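Local coordinates for protein thiol-activated cytolysin (Desulfobulbus propionicus, PDB 6NAL) that probably assembles into ring-shaped oligomers that insert a large beta-barrel pore into target membranes, as in cholesterol-dependent cytolysins, at residues 69-74 with 86-91; 270-275 with 310-315; 323-326 with 330-333; 386-391 with 395-400; 457-462 with 466-471. All coordinates share one frame; numbering follows the deposited sequence.

Five contacts sample an elongated cytolysin along its length, and their chemistry changes with their place in the fold. Interactions 1 and 3, with centres about 21 Å apart, reach the same antiparallel sheet; interaction 1 is buried and adds a bridging water, interaction 3 is partly buried and little more than one leucine methyl on a peptide group. Interaction 2 is buried and purely apolar, joining a loop to helix 309-320, which the chain leaves shortly before interaction 3. Interactions 4 and 5 lie across the chain's centre from interactions 1 and 3. Both are partly buried, hydrogen-bonded beta hairpins, but interaction 4 adds a salt bridge and meets a second subunit, whereas interaction 5 adds an apolar face turned to the other sheet of the sandwich.

Interaction 1: residues 69-74 with 86-91; sequences DVTYPG and GKPQEL
V70 and E90 make the main van der Waals contact here, the side chain of the glutamate lying obliquely across the two valine methyls. CG2 of V70 packs against the carboxylate carbon CD of E90 at 3.8 Å, and CG1 of V70 touches E90 CB at 4.0 Å. The glutamate chain is extended, with CG opposite the backbone N (chi1 -170°), which lays its CB, CG and carboxylate over V70 CG2. Another such patch forms where T71 CG2 meets P88 CG at 3.8 Å, the two side chains at about a right angle; V70 CG1 adds a longer contact of 4.4 Å to the same P88 CG.

The polar link runs through one water. It lies 3.0 Å from Y72 OH and donates a hydrogen bond of 2.8 Å to E90 OE2, tying the exposed glutamate to a buried tyrosine whose hydroxyl also bonds to P116 O. On T71, the hydroxyl OG1 turns to Y67 O, so the threonine divides its polar and apolar branches between two partners.

The 86-91 segment starts at G86, which closes helix 81-84 in a Schellman motif. That helix links strand 76-78 to the weakly bonded strand 89-90, which pairs antiparallel with it through Q89 and L91 at the edge of the large sheet, with the loop 69-74 folded against the returning strand.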
# COMPACT_ATOMS: atom_id res chain seq x y z
N ASP A 69 14.96 38.33 25.91
CA ASP A 69 15.77 39.55 26.05
C ASP A 69 17.06 39.52 25.24
O ASP A 69 17.78 40.51 25.25
CB ASP A 69 16.11 39.78 27.51
CG ASP A 69 17.08 38.71 28.07
OD1 ASP A 69 17.31 37.64 27.42
OD2 ASP A 69 17.61 38.96 29.17
N VAL A 70 17.30 38.47 24.45
CA VAL A 70 18.47 38.35 23.59
C VAL A 70 18.11 38.20 22.12
O VAL A 70 19.01 38.22 21.26
CB VAL A 70 19.33 37.16 24.07
CG1 VAL A 70 20.22 36.64 23.01
CG2 VAL A 70 20.12 37.62 25.29
N THR A 71 16.82 38.12 21.79
CA THR A 71 16.44 37.87 20.42
C THR A 71 15.45 38.90 19.95
O THR A 71 14.48 38.58 19.23
CB THR A 71 15.82 36.49 20.24
OG1 THR A 71 14.72 36.37 21.14
CG2 THR A 71 16.76 35.42 20.54
N TYR A 72 15.62 40.09 20.38
CA TYR A 72 14.78 41.21 19.99
C TYR A 72 15.29 41.83 18.70
O TYR A 72 16.45 41.63 18.29
CB TYR A 72 14.74 42.28 21.11
CG TYR A 72 16.14 42.75 21.50
CD1 TYR A 72 16.90 42.05 22.44
CD2 TYR A 72 16.74 43.85 20.89
CE1 TYR A 72 18.20 42.46 22.79
CE2 TYR A 72 18.03 44.23 21.20
CZ TYR A 72 18.75 43.53 22.16
OH TYR A 72 20.01 43.88 22.51
N PRO A 73 14.44 42.59 18.02
CA PRO A 73 14.85 43.17 16.75
C PRO A 73 16.07 44.05 16.95
O PRO A 73 16.07 44.93 17.81
CB PRO A 73 13.62 43.97 16.29
CG PRO A 73 12.50 43.39 17.03
CD PRO A 73 13.01 42.77 18.31
N GLY A 74 17.08 43.84 16.12
CA GLY A 74 18.32 44.58 16.24
C GLY A 74 19.30 44.02 17.24
O GLY A 74 20.37 44.63 17.44
N GLY A 86 17.75 26.30 20.68
CA GLY A 86 17.06 27.16 21.64
C GLY A 86 17.90 27.88 22.66
O GLY A 86 17.33 28.37 23.66
N LYS A 87 19.22 27.99 22.44
CA LYS A 87 20.14 28.72 23.32
C LYS A 87 21.01 29.70 22.54
O LYS A 87 22.23 29.53 22.40
CB LYS A 87 20.98 27.74 24.12
CG LYS A 87 20.14 26.93 25.09
CD LYS A 87 20.95 25.85 25.78
CE LYS A 87 20.10 25.04 26.78
NZ LYS A 87 18.90 24.32 26.20
N PRO A 88 20.42 30.77 22.03
CA PRO A 88 21.20 31.75 21.28
C PRO A 88 22.18 32.48 22.19
O PRO A 88 21.89 32.74 23.37
CB PRO A 88 20.14 32.69 20.69
CG PRO A 88 19.04 32.64 21.68
CD PRO A 88 19.03 31.21 22.26
N GLN A 89 23.35 32.79 21.64
CA GLN A 89 24.47 33.32 22.39
C GLN A 89 24.54 34.81 22.10
O GLN A 89 24.85 35.23 20.97
CB GLN A 89 25.78 32.60 22.01
CG GLN A 89 26.97 33.08 22.84
CD GLN A 89 28.32 32.50 22.40
OE1 GLN A 89 28.39 31.45 21.76
NE2 GLN A 89 29.42 33.21 22.75
N GLU A 90 24.21 35.61 23.11
CA GLU A 90 24.33 37.06 23.01
C GLU A 90 25.76 37.49 22.68
O GLU A 90 26.74 36.90 23.15
CB GLU A 90 23.88 37.66 24.33
CG GLU A 90 23.70 39.18 24.35
CD GLU A 90 23.25 39.66 25.76
OE1 GLU A 90 23.55 38.93 26.73
OE2 GLU A 90 22.59 40.74 25.87
N LEU A 91 25.86 38.48 21.81
CA LEU A 91 27.08 39.21 21.50
C LEU A 91 27.00 40.54 22.25
O LEU A 91 26.45 41.52 21.74
CB LEU A 91 27.21 39.43 20.00
CG LEU A 91 28.36 40.34 19.62
CD1 LEU A 91 29.61 39.76 20.26
CD2 LEU A 91 28.54 40.44 18.16
O HOH W 1 21.38 41.45 23.50

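Interaction 2: residues 270-275 with 310-315; sequences LKIDAN and DDVQKI
L270 and V312 bring the two backbones closest, with CA atoms 6.4 Å apart, where the chain leaves strand 269-270 and passes the start of helix 309-320. From there the loop draws away, and the contact is carried by four aliphatic side chains.

V312 is shared by L270 and I272. Its CG1 packs against L270 CB at 3.7 Å, while both of its methyls face CG2 of I272, whose side chain crosses that of the valine at about a right angle. With CG1 of I272 opposite the backbone N (chi1 179°), CG2 is left in the cramped site between that N and the carbonyl carbon and is the branch that faces V312. The I272 CG2 to V312 CG2 separation, 3.3 Å, is shorter than usual van der Waals contact, so the exact fit at this point is doubtful.

One helical turn further on, I315 receives the end of L270. The two leucine methyls are spread over it: L270 CD1 lies 3.9 Å from I315 CG2, and L270 CD2 lies 4.0 Å from I315 CD1. On the polar side, L270 N is hydrogen-bonded to N316 OD1, which fixes the backbone of the strand end against the same helix.

I315 also packs on V289 and I291 of strand 287-294. V312 and I315, spaced three residues apart, thus present an apolar helix face to the loop, and I315 continues it to the sheet: a helix packed on one side of an antiparallel sheet, with the loop laid against the helix, within the thiol-activated cytolysin fold.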
# COMPACT_ATOMS: atom_id res chain seq x y z
N LEU A 270 -13.23 21.49 16.50
CA LEU A 270 -13.66 20.11 16.73
C LEU A 270 -15.16 19.99 16.44
O LEU A 270 -15.97 20.64 17.07
CB LEU A 270 -13.37 19.62 18.15
CG LEU A 270 -11.90 19.32 18.38
CD1 LEU A 270 -11.04 20.53 18.15
CD2 LEU A 270 -11.85 18.90 19.84
N LYS A 271 -15.50 19.27 15.39
CA LYS A 271 -16.88 18.97 15.00
C LYS A 271 -17.04 17.47 15.28
O LYS A 271 -16.88 16.61 14.40
CB LYS A 271 -17.06 19.34 13.53
CG LYS A 271 -18.41 18.96 12.98
CD LYS A 271 -18.43 18.84 11.43
CE LYS A 271 -17.61 17.60 10.94
NZ LYS A 271 -18.43 16.41 10.74
N ILE A 272 -17.31 17.16 16.54
CA ILE A 272 -17.57 15.80 16.95
C ILE A 272 -18.99 15.78 17.48
O ILE A 272 -19.32 16.55 18.39
CB ILE A 272 -16.61 15.31 18.03
CG1 ILE A 272 -16.98 13.89 18.42
CG2 ILE A 272 -16.72 16.20 19.24
CD1 ILE A 272 -16.00 13.29 19.40
N ASP A 273 -19.82 14.93 16.90
CA ASP A 273 -21.24 14.99 17.21
C ASP A 273 -21.81 13.59 17.42
O ASP A 273 -21.22 12.57 17.04
CB ASP A 273 -22.02 15.74 16.12
CG ASP A 273 -23.44 16.12 16.56
OD1 ASP A 273 -23.67 16.29 17.78
OD2 ASP A 273 -24.32 16.22 15.69
N ALA A 274 -23.01 13.57 18.00
CA ALA A 274 -23.51 12.38 18.69
C ALA A 274 -23.96 11.30 17.72
O ALA A 274 -23.28 10.30 17.51
CB ALA A 274 -24.66 12.77 19.63
N ASN A 275 -25.11 11.52 17.09
CA ASN A 275 -25.99 10.42 16.70
C ASN A 275 -25.63 9.78 15.37
O ASN A 275 -26.51 9.22 14.70
CB ASN A 275 -27.44 10.92 16.66
CG ASN A 275 -28.24 10.51 17.90
OD1 ASN A 275 -27.69 10.36 19.00
ND2 ASN A 275 -29.55 10.34 17.72
N ASP A 310 -19.22 18.90 26.31
CA ASP A 310 -18.88 20.18 26.93
C ASP A 310 -17.39 20.42 27.02
O ASP A 310 -16.99 21.56 27.21
CB ASP A 310 -19.54 20.26 28.32
CG ASP A 310 -21.04 20.63 28.20
OD1 ASP A 310 -21.81 20.23 29.12
OD2 ASP A 310 -21.44 21.28 27.18
N ASP A 311 -16.57 19.36 26.92
CA ASP A 311 -15.14 19.53 26.67
C ASP A 311 -14.89 19.98 25.22
O ASP A 311 -14.08 20.88 24.97
CB ASP A 311 -14.40 18.21 26.98
CG ASP A 311 -14.07 18.04 28.47
OD1 ASP A 311 -14.52 18.87 29.31
OD2 ASP A 311 -13.35 17.06 28.80
N VAL A 312 -15.62 19.40 24.26
CA VAL A 312 -15.49 19.80 22.86
C VAL A 312 -15.82 21.28 22.69
O VAL A 312 -15.09 22.04 22.04
CB VAL A 312 -16.40 18.91 21.98
CG1 VAL A 312 -16.22 19.25 20.50
CG2 VAL A 312 -16.12 17.42 22.22
N GLN A 313 -16.94 21.72 23.25
CA GLN A 313 -17.25 23.14 23.13
C GLN A 313 -16.28 24.02 23.95
O GLN A 313 -15.98 25.16 23.56
CB GLN A 313 -18.72 23.34 23.53
CG GLN A 313 -19.13 24.82 23.60
CD GLN A 313 -20.50 25.03 24.28
OE1 GLN A 313 -20.58 25.85 25.19
NE2 GLN A 313 -21.54 24.25 23.88
N LYS A 314 -15.74 23.53 25.06
CA LYS A 314 -14.70 24.34 25.69
C LYS A 314 -13.48 24.46 24.79
O LYS A 314 -12.80 25.49 24.79
CB LYS A 314 -14.28 23.78 27.06
CG LYS A 314 -13.20 24.68 27.72
CD LYS A 314 -13.17 24.67 29.25
CE LYS A 314 -12.60 23.37 29.80
NZ LYS A 314 -13.35 22.90 31.03
N ILE A 315 -13.16 23.44 24.00
CA ILE A 315 -11.97 23.53 23.15
C ILE A 315 -12.20 24.53 22.03
O ILE A 315 -11.35 25.38 21.74
CB ILE A 315 -11.55 22.15 22.61
CG1 ILE A 315 -10.99 21.33 23.77
CG2 ILE A 315 -10.54 22.34 21.53
CD1 ILE A 315 -10.61 19.97 23.44

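Interaction 3: residues 323-326 with 330-333; sequences TLLS and TAAP
L325 meets T330 and A331 through a single methyl, and that is the firm part of this contact. CD1 of L325 lies 3.8 Å from T330 O and 3.9 Å from T330 C, resting against the peptide group that joins the two residues, and it reaches A331 CB at 4.3 Å. An unusual first torsion of the leucine (chi1 -139°) swings the branch across although its CB is not aimed at the partner. F197 of strand 187-202 touches both L325 and A331, so the apolar side of the contact continues into the sheet. The contact closes the eleven-residue loop that links helix 309-320 to strand 332-340 of the large antiparallel sheet and reverses between S326 and T330; T330 is already bonded through its backbone to G296.

Toward the turn the fit becomes loose. S326 O and T330 N are 4.2 Å apart, and the CB atoms of S326 and T330 are both directed away from the opposite segment. S326, although buried, finds its hydroxyl partner inside the turn, where OG is hydrogen-bonded to T328 OG1. L324 O is likewise held by N329 ND2. T330, by contrast, is exposed to solvent.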
# COMPACT_ATOMS: atom_id res chain seq x y z
N THR A 323 -8.90 37.93 20.62
CA THR A 323 -7.90 38.43 21.53
C THR A 323 -7.97 39.95 21.60
O THR A 323 -7.85 40.64 20.59
CB THR A 323 -6.49 37.95 21.16
OG1 THR A 323 -6.39 36.58 21.53
CG2 THR A 323 -5.48 38.74 21.96
N LEU A 324 -8.14 40.44 22.82
CA LEU A 324 -8.23 41.86 23.17
C LEU A 324 -6.81 42.35 23.41
O LEU A 324 -6.27 42.20 24.50
CB LEU A 324 -9.12 41.99 24.40
CG LEU A 324 -9.76 43.33 24.70
CD1 LEU A 324 -8.69 44.17 25.41
CD2 LEU A 324 -10.30 43.97 23.45
N LEU A 325 -6.17 42.88 22.39
CA LEU A 325 -4.79 43.29 22.55
C LEU A 325 -4.72 44.69 23.17
O LEU A 325 -5.40 45.63 22.73
CB LEU A 325 -4.05 43.24 21.22
CG LEU A 325 -2.64 42.67 21.37
CD1 LEU A 325 -2.59 41.25 21.86
CD2 LEU A 325 -1.92 42.73 20.05
N SER A 326 -3.90 44.80 24.21
CA SER A 326 -3.88 45.95 25.10
C SER A 326 -2.51 46.01 25.81
O SER A 326 -1.60 45.23 25.52
CB SER A 326 -5.04 45.85 26.10
OG SER A 326 -4.69 45.04 27.21
N THR A 330 -0.61 41.24 26.31
CA THR A 330 0.42 41.37 25.30
C THR A 330 0.32 40.27 24.24
O THR A 330 -0.43 39.30 24.35
CB THR A 330 1.81 41.33 25.96
OG1 THR A 330 1.82 40.34 27.00
CG2 THR A 330 2.18 42.69 26.58
N ALA A 331 1.11 40.43 23.20
CA ALA A 331 1.35 39.34 22.29
C ALA A 331 2.66 38.64 22.63
O ALA A 331 3.56 39.22 23.24
CB ALA A 331 1.38 39.83 20.85
N ALA A 332 2.75 37.37 22.24
CA ALA A 332 4.00 36.66 22.55
C ALA A 332 4.93 36.69 21.35
O ALA A 332 4.46 36.74 20.21
CB ALA A 332 3.71 35.22 22.94
N PRO A 333 6.24 36.75 21.57
CA PRO A 333 7.16 36.55 20.45
C PRO A 333 7.07 35.11 20.00
O PRO A 333 6.96 34.19 20.82
CB PRO A 333 8.54 36.89 21.02
CG PRO A 333 8.40 36.84 22.50
CD PRO A 333 6.96 37.23 22.78

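Interaction 4: residues 386-391 with 395-400; sequences EISYEN and VIRHKG
R397 and E390 join the two arms of a beta hairpin by a salt bridge, NH2 of R397 to OE2 of E390 at 3.1 Å. NH2 alone bonds to both oxygens, E390 OE1 only weakly at 3.4 Å from it; the carboxylate and guanidinium planes are 63° apart, and OE2 is met from above the carboxylate plane. One face of the guanidinium is covered by CG1 of V395, 3.6 Å above the plane, over its centre. A water accepts from R397 NH1 and donates to E386 O, adding a water-mediated link between the strands.

Beneath these groups lies the antiparallel ladder. E386 with R397 and S388 with V395 are hydrogen-bonded pairs; V395 N to S388 O is 2.7 Å. On the other face, the non-hydrogen-bonded pair I387 and I396 run side by side, CD1 of I387 touching CG1 of I396 at 4.0 Å.

Further out, E38 weakly bonds S388 OG. V395, I396 and R397 continue the sheet as a parallel ladder with a strand of the second subunit, and E56 of that subunit makes a long, weak ion pair with R397 NE. W384 NE1 holds E386 OE2, while the other oxygen, E386 OE1, lies 3.3 Å from CE of K399.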
# COMPACT_ATOMS: atom_id res chain seq x y z
N GLU A 386 -5.21 -17.75 2.21
CA GLU A 386 -4.95 -17.18 3.52
C GLU A 386 -3.56 -16.55 3.58
O GLU A 386 -2.56 -17.19 3.22
CB GLU A 386 -5.11 -18.24 4.61
CG GLU A 386 -6.56 -18.53 4.96
CD GLU A 386 -6.75 -19.75 5.89
OE1 GLU A 386 -5.75 -20.18 6.53
OE2 GLU A 386 -7.90 -20.25 5.98
N ILE A 387 -3.51 -15.31 4.07
CA ILE A 387 -2.29 -14.52 4.07
C ILE A 387 -1.68 -14.58 5.45
O ILE A 387 -2.37 -14.52 6.46
CB ILE A 387 -2.60 -13.08 3.64
CG1 ILE A 387 -2.52 -12.96 2.12
CG2 ILE A 387 -1.60 -12.11 4.18
CD1 ILE A 387 -3.23 -14.11 1.41
N SER A 388 -0.36 -14.71 5.48
CA SER A 388 0.39 -14.76 6.72
C SER A 388 1.71 -13.99 6.51
O SER A 388 2.24 -13.93 5.40
CB SER A 388 0.58 -16.23 7.13
OG SER A 388 0.87 -16.30 8.50
N TYR A 389 2.19 -13.34 7.57
CA TYR A 389 3.53 -12.76 7.55
C TYR A 389 4.37 -13.48 8.59
O TYR A 389 4.03 -13.45 9.77
CB TYR A 389 3.53 -11.27 7.82
CG TYR A 389 2.87 -10.48 6.71
CD1 TYR A 389 3.60 -9.94 5.69
CD2 TYR A 389 1.50 -10.26 6.72
CE1 TYR A 389 2.98 -9.17 4.71
CE2 TYR A 389 0.87 -9.52 5.74
CZ TYR A 389 1.62 -8.97 4.74
OH TYR A 389 0.98 -8.26 3.74
N GLU A 390 5.43 -14.13 8.14
CA GLU A 390 6.22 -15.03 8.96
C GLU A 390 7.65 -14.61 8.68
O GLU A 390 8.20 -14.92 7.62
CB GLU A 390 5.98 -16.50 8.61
CG GLU A 390 4.50 -16.89 8.55
CD GLU A 390 4.22 -18.40 8.55
OE1 GLU A 390 3.27 -18.78 9.27
OE2 GLU A 390 4.89 -19.20 7.84
N ASN A 391 8.25 -13.90 9.64
CA ASN A 391 9.50 -13.16 9.45
C ASN A 391 9.25 -12.13 8.35
O ASN A 391 8.21 -11.43 8.39
CB ASN A 391 10.60 -14.19 9.19
CG ASN A 391 10.85 -15.09 10.43
OD1 ASN A 391 10.22 -16.14 10.60
ND2 ASN A 391 11.76 -14.66 11.31
N VAL A 395 3.34 -15.01 3.18
CA VAL A 395 3.02 -16.40 2.86
C VAL A 395 1.55 -16.48 2.46
O VAL A 395 0.68 -15.94 3.16
CB VAL A 395 3.30 -17.33 4.06
CG1 VAL A 395 2.95 -18.77 3.78
CG2 VAL A 395 4.75 -17.29 4.43
N ILE A 396 1.29 -17.15 1.35
CA ILE A 396 -0.04 -17.27 0.78
C ILE A 396 -0.35 -18.75 0.69
O ILE A 396 0.34 -19.48 -0.03
CB ILE A 396 -0.13 -16.61 -0.60
CG1 ILE A 396 0.15 -15.10 -0.46
CG2 ILE A 396 -1.50 -16.80 -1.21
CD1 ILE A 396 0.42 -14.41 -1.79
N ARG A 397 -1.35 -19.21 1.45
CA ARG A 397 -1.73 -20.62 1.46
C ARG A 397 -3.12 -20.81 0.85
O ARG A 397 -4.10 -20.24 1.33
CB ARG A 397 -1.72 -21.19 2.88
CG ARG A 397 -0.42 -21.07 3.59
CD ARG A 397 -0.47 -21.69 5.02
NE ARG A 397 0.88 -21.81 5.55
CZ ARG A 397 1.45 -20.91 6.35
NH1 ARG A 397 0.77 -19.85 6.74
NH2 ARG A 397 2.69 -21.08 6.77
N HIS A 398 -3.19 -21.60 -0.22
CA HIS A 398 -4.46 -21.99 -0.82
C HIS A 398 -5.20 -22.94 0.11
O HIS A 398 -4.61 -23.88 0.64
CB HIS A 398 -4.22 -22.66 -2.17
CG HIS A 398 -5.47 -22.94 -2.93
ND1 HIS A 398 -6.40 -21.97 -3.24
CD2 HIS A 398 -5.95 -24.09 -3.44
CE1 HIS A 398 -7.40 -22.52 -3.90
NE2 HIS A 398 -7.16 -23.81 -4.02
N LYS A 399 -6.48 -22.68 0.33
CA LYS A 399 -7.29 -23.45 1.26
C LYS A 399 -8.66 -23.74 0.65
O LYS A 399 -9.07 -23.14 -0.34
CB LYS A 399 -7.48 -22.73 2.59
CG LYS A 399 -6.23 -22.36 3.33
CD LYS A 399 -5.68 -23.52 4.12
CE LYS A 399 -4.72 -22.99 5.19
NZ LYS A 399 -3.67 -23.98 5.57
N GLY A 400 -9.36 -24.67 1.27
CA GLY A 400 -10.61 -25.17 0.74
C GLY A 400 -11.55 -25.52 1.86
O GLY A 400 -11.15 -26.08 2.88
O HOH W 2 -1.35 -18.33 5.58

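Interaction 5: residues 457-462 with 466-471; sequences VSIGGT and QTFSMT
F468 has CG opposite its backbone N (chi1 179°), while I459 has CG1 between the backbone N and the carbonyl carbon (chi1 56°), which puts CG2 opposite the carbonyl carbon; together these torsions bring I459 CG2 to 3.8 Å from CD2 of the phenylalanine ring, at an oblique approach. V457 joins the same face: its CG1 reaches CG of M470, a selenomethionine, at 4.0 Å. These pairs sit at non-hydrogen-bonded positions of an antiparallel beta hairpin.

S458 and S469 form the hydrogen-bonded pair between them, and G460 with T467 the next one toward the turn. S458 N to S469 O is 2.8 Å, and S469 N returns a bond to S458 O. T467 N points straight at G460 O, 3.0 Å away, but meets it from 52° above the carbonyl plane. A water reaches T467 OG1 at 2.9 Å and gives a weak bond to S458 O.

Near the turn, T462 O touches CG of Q466 at 3.4 Å, while the amide NE2 of Q466 bonds to G431 O and T463 O. Strand 454-462 also pairs in parallel with strand 349-372, and the apolar face of V457, I459 and F468 packs on I427 and T429 of strand 422-432, across the beta sandwich.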
# COMPACT_ATOMS: atom_id res chain seq x y z
N VAL A 457 -24.98 -17.39 -0.89
CA VAL A 457 -25.27 -17.96 -2.20
C VAL A 457 -26.41 -18.95 -2.03
O VAL A 457 -26.30 -19.90 -1.24
CB VAL A 457 -24.05 -18.62 -2.86
CG1 VAL A 457 -22.81 -17.74 -2.71
CG2 VAL A 457 -23.76 -19.95 -2.34
N SER A 458 -27.52 -18.70 -2.72
CA SER A 458 -28.71 -19.54 -2.66
C SER A 458 -28.90 -20.23 -4.00
O SER A 458 -28.84 -19.58 -5.04
CB SER A 458 -29.97 -18.72 -2.35
OG SER A 458 -29.77 -17.91 -1.21
N ILE A 459 -29.11 -21.51 -3.98
CA ILE A 459 -29.55 -22.17 -5.19
C ILE A 459 -30.93 -22.73 -4.91
O ILE A 459 -31.24 -23.14 -3.78
CB ILE A 459 -28.59 -23.26 -5.69
CG1 ILE A 459 -28.34 -24.30 -4.62
CG2 ILE A 459 -27.31 -22.65 -6.20
CD1 ILE A 459 -27.51 -25.45 -5.16
N GLY A 460 -31.77 -22.74 -5.93
CA GLY A 460 -33.07 -23.35 -5.82
C GLY A 460 -33.50 -23.86 -7.18
O GLY A 460 -32.66 -24.08 -8.07
N GLY A 461 -34.81 -24.03 -7.35
CA GLY A 461 -35.32 -24.43 -8.64
C GLY A 461 -35.45 -25.93 -8.72
O GLY A 461 -35.53 -26.63 -7.70
N THR A 462 -35.50 -26.43 -9.95
CA THR A 462 -35.63 -27.85 -10.21
C THR A 462 -34.50 -28.26 -11.13
O THR A 462 -33.75 -27.41 -11.59
CB THR A 462 -36.94 -28.22 -10.91
OG1 THR A 462 -36.87 -27.68 -12.23
CG2 THR A 462 -38.15 -27.70 -10.15
N GLN A 466 -32.46 -24.29 -12.85
CA GLN A 466 -31.70 -24.16 -11.63
C GLN A 466 -31.38 -22.70 -11.41
O GLN A 466 -30.81 -22.05 -12.28
CB GLN A 466 -30.39 -24.95 -11.69
CG GLN A 466 -30.52 -26.45 -11.75
CD GLN A 466 -29.15 -27.15 -11.79
OE1 GLN A 466 -28.09 -26.61 -11.43
NE2 GLN A 466 -29.17 -28.36 -12.25
N THR A 467 -31.73 -22.18 -10.24
CA THR A 467 -31.60 -20.77 -9.97
C THR A 467 -30.43 -20.54 -9.05
O THR A 467 -30.06 -21.42 -8.26
CB THR A 467 -32.88 -20.23 -9.33
OG1 THR A 467 -33.02 -20.86 -8.05
CG2 THR A 467 -34.11 -20.54 -10.25
N PHE A 468 -29.83 -19.36 -9.18
CA PHE A 468 -28.64 -18.98 -8.44
C PHE A 468 -28.73 -17.51 -8.11
O PHE A 468 -29.06 -16.70 -8.98
CB PHE A 468 -27.39 -19.22 -9.26
CG PHE A 468 -26.10 -18.84 -8.55
CD1 PHE A 468 -25.59 -17.56 -8.65
CD2 PHE A 468 -25.37 -19.77 -7.85
CE1 PHE A 468 -24.38 -17.21 -8.06
CE2 PHE A 468 -24.16 -19.43 -7.24
CZ PHE A 468 -23.66 -18.17 -7.35
N SER A 469 -28.43 -17.18 -6.88
CA SER A 469 -28.39 -15.79 -6.47
C SER A 469 -27.30 -15.70 -5.44
O SER A 469 -27.17 -16.56 -4.56
CB SER A 469 -29.73 -15.30 -5.91
OG SER A 469 -29.74 -15.41 -4.50
N MSE A 470 -26.47 -14.68 -5.60
CA MSE A 470 -25.42 -14.39 -4.66
C MSE A 470 -25.62 -12.96 -4.17
O MSE A 470 -25.95 -12.09 -4.96
CB MSE A 470 -24.06 -14.53 -5.29
CG MSE A 470 -22.98 -14.13 -4.33
SE MSE A 470 -21.29 -14.62 -5.05
CE MSE A 470 -21.05 -13.20 -6.36
N THR A 471 -25.42 -12.73 -2.88
CA THR A 471 -25.57 -11.42 -2.26
C THR A 471 -24.34 -11.19 -1.40
O THR A 471 -24.09 -11.98 -0.46
CB THR A 471 -26.84 -11.38 -1.43
OG1 THR A 471 -27.97 -11.65 -2.26
CG2 THR A 471 -26.96 -10.08 -0.79
O HOH W 3 -31.71 -19.45 -5.92